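Local atomic coordinates of adenosine deaminase (Burkholderia ambifaria, PDB entry 4GXW), a protein that binds zinc and probably removes the amino group of adenine or a related purine by hydrolysis. Residues Phe66-His78 with Val264-Pro276. Sequence-based numbering, arbitrary orientation.
Sequences FYARGEKPVGVLH and VVPTNSYYLRTLP
R69 leaves its backbone extended (chi1 -177°) and turns once, at chi2, to reach across to S269. The guanidinium meets that hydroxyl end-on: R69 NH1 donates to S269 OG over 2.9 Å and R69 NH2 to the same oxygen over 3.1 Å, with OG close to the guanidinium plane. Neither bond is straight, as expected when two nitrogens share one acceptor. A water is hydrogen-bonded to S269 OG at 2.9 Å and weakly accepts from V76 N. P73 CB lies over one face of the R69 guanidinium, toward its rim, and the proline ring continues onto L272, crossing that side chain at about a right angle with P73 CD 3.6 Å from L272 CB. The family has a TIM-barrel fold; here the loop joining helices 62-67 and 77-87 packs on the short helix 269-274, which follows strand 261-264. S269 is the first residue of that helix, after the N-cap N268, and its side chain stands about 10 Å from the bound zinc. H306 touches both R69 and S269 and takes part in a hydrogen bond with T267 OG1. One turn on from S269, R273 runs its methylenes past the K72 and P73 carbonyls, then turns at chi3 (58°) to let R273 NH1 donate to P73 O, 2.9 Å away in the carbonyl plane.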
# COMPACT_ATOMS: atom_id res chain seq x y z
N PHE A 66 -19.39 6.56 -1.03
CA PHE A 66 -18.26 5.80 -0.52
C PHE A 66 -17.25 5.51 -1.63
O PHE A 66 -16.04 5.61 -1.41
CB PHE A 66 -18.74 4.48 0.10
CG PHE A 66 -19.21 4.60 1.53
CD1 PHE A 66 -18.85 5.69 2.31
CD2 PHE A 66 -20.00 3.61 2.10
CE1 PHE A 66 -19.28 5.79 3.62
CE2 PHE A 66 -20.43 3.70 3.41
CZ PHE A 66 -20.07 4.80 4.17
N TYR A 67 -17.75 5.15 -2.81
CA TYR A 67 -16.89 4.77 -3.94
C TYR A 67 -16.63 5.89 -4.95
O TYR A 67 -15.91 5.69 -5.92
CB TYR A 67 -17.44 3.53 -4.65
CG TYR A 67 -17.03 2.23 -3.98
CD1 TYR A 67 -17.70 1.76 -2.86
CD2 TYR A 67 -15.95 1.49 -4.46
CE1 TYR A 67 -17.33 0.58 -2.25
CE2 TYR A 67 -15.56 0.30 -3.85
CZ TYR A 67 -16.25 -0.14 -2.74
OH TYR A 67 -15.89 -1.31 -2.11
N ALA A 68 -17.23 7.05 -4.72
CA ALA A 68 -16.97 8.21 -5.57
C ALA A 68 -15.59 8.79 -5.27
O ALA A 68 -15.25 9.05 -4.11
CB ALA A 68 -18.04 9.27 -5.37
N ARG A 69 -14.80 8.99 -6.32
CA ARG A 69 -13.44 9.51 -6.19
C ARG A 69 -13.31 10.82 -6.97
O ARG A 69 -13.09 10.81 -8.18
CB ARG A 69 -12.44 8.47 -6.69
CG ARG A 69 -10.98 8.86 -6.53
CD ARG A 69 -10.60 9.00 -5.07
NE ARG A 69 -9.16 9.15 -4.92
CZ ARG A 69 -8.53 9.26 -3.75
NH1 ARG A 69 -9.22 9.24 -2.62
NH2 ARG A 69 -7.21 9.38 -3.72
N GLY A 70 -13.45 11.93 -6.25
CA GLY A 70 -13.52 13.25 -6.87
C GLY A 70 -12.20 13.97 -7.02
O GLY A 70 -11.14 13.40 -6.76
N GLU A 71 -12.26 15.24 -7.43
CA GLU A 71 -11.07 15.99 -7.83
C GLU A 71 -10.21 16.52 -6.67
O GLU A 71 -8.98 16.53 -6.75
CB GLU A 71 -11.44 17.13 -8.79
CG GLU A 71 -12.48 18.08 -8.24
CD GLU A 71 -12.88 19.16 -9.24
OE1 GLU A 71 -12.02 19.61 -10.01
OE2 GLU A 71 -14.07 19.55 -9.23
N LYS A 72 -10.86 16.96 -5.60
CA LYS A 72 -10.16 17.27 -4.35
C LYS A 72 -10.57 16.23 -3.32
O LYS A 72 -11.18 16.57 -2.31
CB LYS A 72 -10.55 18.66 -3.83
CG LYS A 72 -10.08 19.83 -4.67
CD LYS A 72 -10.11 21.10 -3.83
CE LYS A 72 -9.70 22.33 -4.62
NZ LYS A 72 -10.83 22.88 -5.40
N PRO A 73 -10.21 14.96 -3.56
CA PRO A 73 -10.89 13.85 -2.87
C PRO A 73 -10.72 13.84 -1.36
O PRO A 73 -9.64 14.13 -0.83
CB PRO A 73 -10.24 12.61 -3.48
CG PRO A 73 -8.88 13.05 -3.86
CD PRO A 73 -9.01 14.49 -4.29
N VAL A 74 -11.80 13.51 -0.67
CA VAL A 74 -11.75 13.30 0.77
C VAL A 74 -11.06 11.97 1.05
O VAL A 74 -11.04 11.08 0.20
CB VAL A 74 -13.16 13.29 1.38
CG1 VAL A 74 -13.83 14.65 1.23
CG2 VAL A 74 -14.02 12.20 0.74
N GLY A 75 -10.47 11.86 2.24
CA GLY A 75 -9.86 10.61 2.64
C GLY A 75 -10.91 9.54 2.82
O GLY A 75 -12.07 9.84 3.10
N VAL A 76 -10.51 8.29 2.66
CA VAL A 76 -11.45 7.18 2.64
C VAL A 76 -11.47 6.40 3.96
O VAL A 76 -12.03 5.30 4.02
CB VAL A 76 -11.13 6.21 1.49
CG1 VAL A 76 -11.09 6.97 0.16
CG2 VAL A 76 -9.80 5.52 1.73
N LEU A 77 -10.89 6.97 5.00
CA LEU A 77 -10.82 6.28 6.29
C LEU A 77 -12.22 5.94 6.81
O LEU A 77 -12.41 4.90 7.45
CB LEU A 77 -10.03 7.11 7.31
CG LEU A 77 -8.58 7.38 6.90
CD1 LEU A 77 -7.83 8.12 8.00
CD2 LEU A 77 -7.85 6.09 6.56
N HIS A 78 -13.20 6.79 6.50
CA HIS A 78 -14.58 6.56 6.93
C HIS A 78 -15.20 5.31 6.29
O HIS A 78 -16.07 4.68 6.88
CB HIS A 78 -15.45 7.78 6.68
CG HIS A 78 -15.61 8.12 5.23
ND1 HIS A 78 -16.81 8.01 4.56
CD2 HIS A 78 -14.71 8.57 4.32
CE1 HIS A 78 -16.65 8.38 3.30
NE2 HIS A 78 -15.38 8.72 3.13
N VAL A 264 5.45 4.51 -1.60
CA VAL A 264 4.82 5.77 -2.00
C VAL A 264 3.54 5.49 -2.78
O VAL A 264 3.37 4.42 -3.37
CB VAL A 264 5.78 6.69 -2.80
CG1 VAL A 264 7.03 7.03 -1.96
CG2 VAL A 264 6.16 6.04 -4.13
N VAL A 265 2.64 6.47 -2.76
CA VAL A 265 1.31 6.30 -3.30
C VAL A 265 0.99 7.52 -4.16
O VAL A 265 0.69 8.60 -3.64
CB VAL A 265 0.27 6.16 -2.16
CG1 VAL A 265 -1.14 6.00 -2.71
CG2 VAL A 265 0.65 4.99 -1.23
N PRO A 266 1.09 7.37 -5.50
CA PRO A 266 0.81 8.53 -6.35
C PRO A 266 -0.58 9.11 -6.14
O PRO A 266 -0.76 10.33 -6.22
CB PRO A 266 1.02 7.99 -7.78
CG PRO A 266 1.21 6.50 -7.65
CD PRO A 266 1.64 6.23 -6.24
N THR A 267 -1.56 8.27 -5.83
CA THR A 267 -2.92 8.75 -5.58
C THR A 267 -3.18 9.21 -4.14
O THR A 267 -4.34 9.30 -3.75
CB THR A 267 -3.95 7.66 -5.95
OG1 THR A 267 -3.65 6.46 -5.23
CG2 THR A 267 -3.90 7.38 -7.44
N ASN A 268 -2.13 9.50 -3.37
CA ASN A 268 -2.31 9.98 -2.00
C ASN A 268 -3.37 11.08 -1.91
O ASN A 268 -3.26 12.10 -2.59
CB ASN A 268 -0.98 10.48 -1.45
CG ASN A 268 -1.10 11.01 -0.03
OD1 ASN A 268 -1.06 12.23 0.19
ND2 ASN A 268 -1.24 10.11 0.94
N SER A 269 -4.40 10.87 -1.10
CA SER A 269 -5.53 11.78 -1.08
C SER A 269 -5.16 13.17 -0.57
O SER A 269 -5.67 14.18 -1.08
CB SER A 269 -6.68 11.23 -0.23
OG SER A 269 -7.13 9.99 -0.72
N TYR A 270 -4.31 13.22 0.45
CA TYR A 270 -3.93 14.49 1.05
C TYR A 270 -3.36 15.45 0.00
O TYR A 270 -3.78 16.61 -0.08
CB TYR A 270 -2.95 14.30 2.22
CG TYR A 270 -2.43 15.61 2.79
CD1 TYR A 270 -3.18 16.35 3.70
CD2 TYR A 270 -1.19 16.10 2.42
CE1 TYR A 270 -2.69 17.56 4.21
CE2 TYR A 270 -0.70 17.29 2.91
CZ TYR A 270 -1.45 18.01 3.81
OH TYR A 270 -0.95 19.18 4.31
N TYR A 271 -2.40 14.98 -0.79
CA TYR A 271 -1.81 15.88 -1.78
C TYR A 271 -2.75 16.23 -2.93
O TYR A 271 -2.72 17.35 -3.42
CB TYR A 271 -0.43 15.39 -2.28
CG TYR A 271 0.65 15.60 -1.23
CD1 TYR A 271 0.97 16.88 -0.80
CD2 TYR A 271 1.33 14.52 -0.67
CE1 TYR A 271 1.94 17.09 0.18
CE2 TYR A 271 2.30 14.72 0.31
CZ TYR A 271 2.60 16.01 0.73
OH TYR A 271 3.56 16.21 1.70
N LEU A 272 -3.61 15.29 -3.32
CA LEU A 272 -4.63 15.59 -4.34
C LEU A 272 -5.60 16.67 -3.86
O LEU A 272 -6.07 17.50 -4.63
CB LEU A 272 -5.42 14.32 -4.72
CG LEU A 272 -4.73 13.36 -5.69
CD1 LEU A 272 -5.45 12.02 -5.73
CD2 LEU A 272 -4.70 13.99 -7.06
N ARG A 273 -5.89 16.65 -2.56
CA ARG A 273 -6.87 17.56 -1.99
C ARG A 273 -6.28 18.94 -1.72
O ARG A 273 -6.97 19.96 -1.88
CB ARG A 273 -7.41 16.93 -0.70
CG ARG A 273 -8.57 17.66 -0.06
CD ARG A 273 -9.15 16.83 1.09
NE ARG A 273 -8.17 16.50 2.13
CZ ARG A 273 -7.71 15.27 2.37
NH1 ARG A 273 -8.12 14.24 1.64
NH2 ARG A 273 -6.83 15.08 3.35
N THR A 274 -5.01 19.00 -1.34
CA THR A 274 -4.41 20.25 -0.87
C THR A 274 -3.62 21.04 -1.91
O THR A 274 -3.46 22.25 -1.78
CB THR A 274 -3.53 20.04 0.40
OG1 THR A 274 -2.48 19.10 0.11
CG2 THR A 274 -4.37 19.54 1.56
N LEU A 275 -3.11 20.36 -2.93
CA LEU A 275 -2.39 21.03 -4.01
C LEU A 275 -3.35 21.42 -5.14
O LEU A 275 -4.24 20.64 -5.48
CB LEU A 275 -1.29 20.11 -4.56
CG LEU A 275 -0.18 19.71 -3.58
CD1 LEU A 275 0.80 18.75 -4.23
CD2 LEU A 275 0.54 20.96 -3.10
N PRO A 276 -3.18 22.62 -5.72
CA PRO A 276 -4.01 23.00 -6.86
C PRO A 276 -3.80 22.02 -8.00
O PRO A 276 -2.68 21.53 -8.17
CB PRO A 276 -3.45 24.37 -7.27
CG PRO A 276 -2.78 24.89 -6.04
CD PRO A 276 -2.22 23.67 -5.36
O HOH W 1 -7.33 8.05 1.49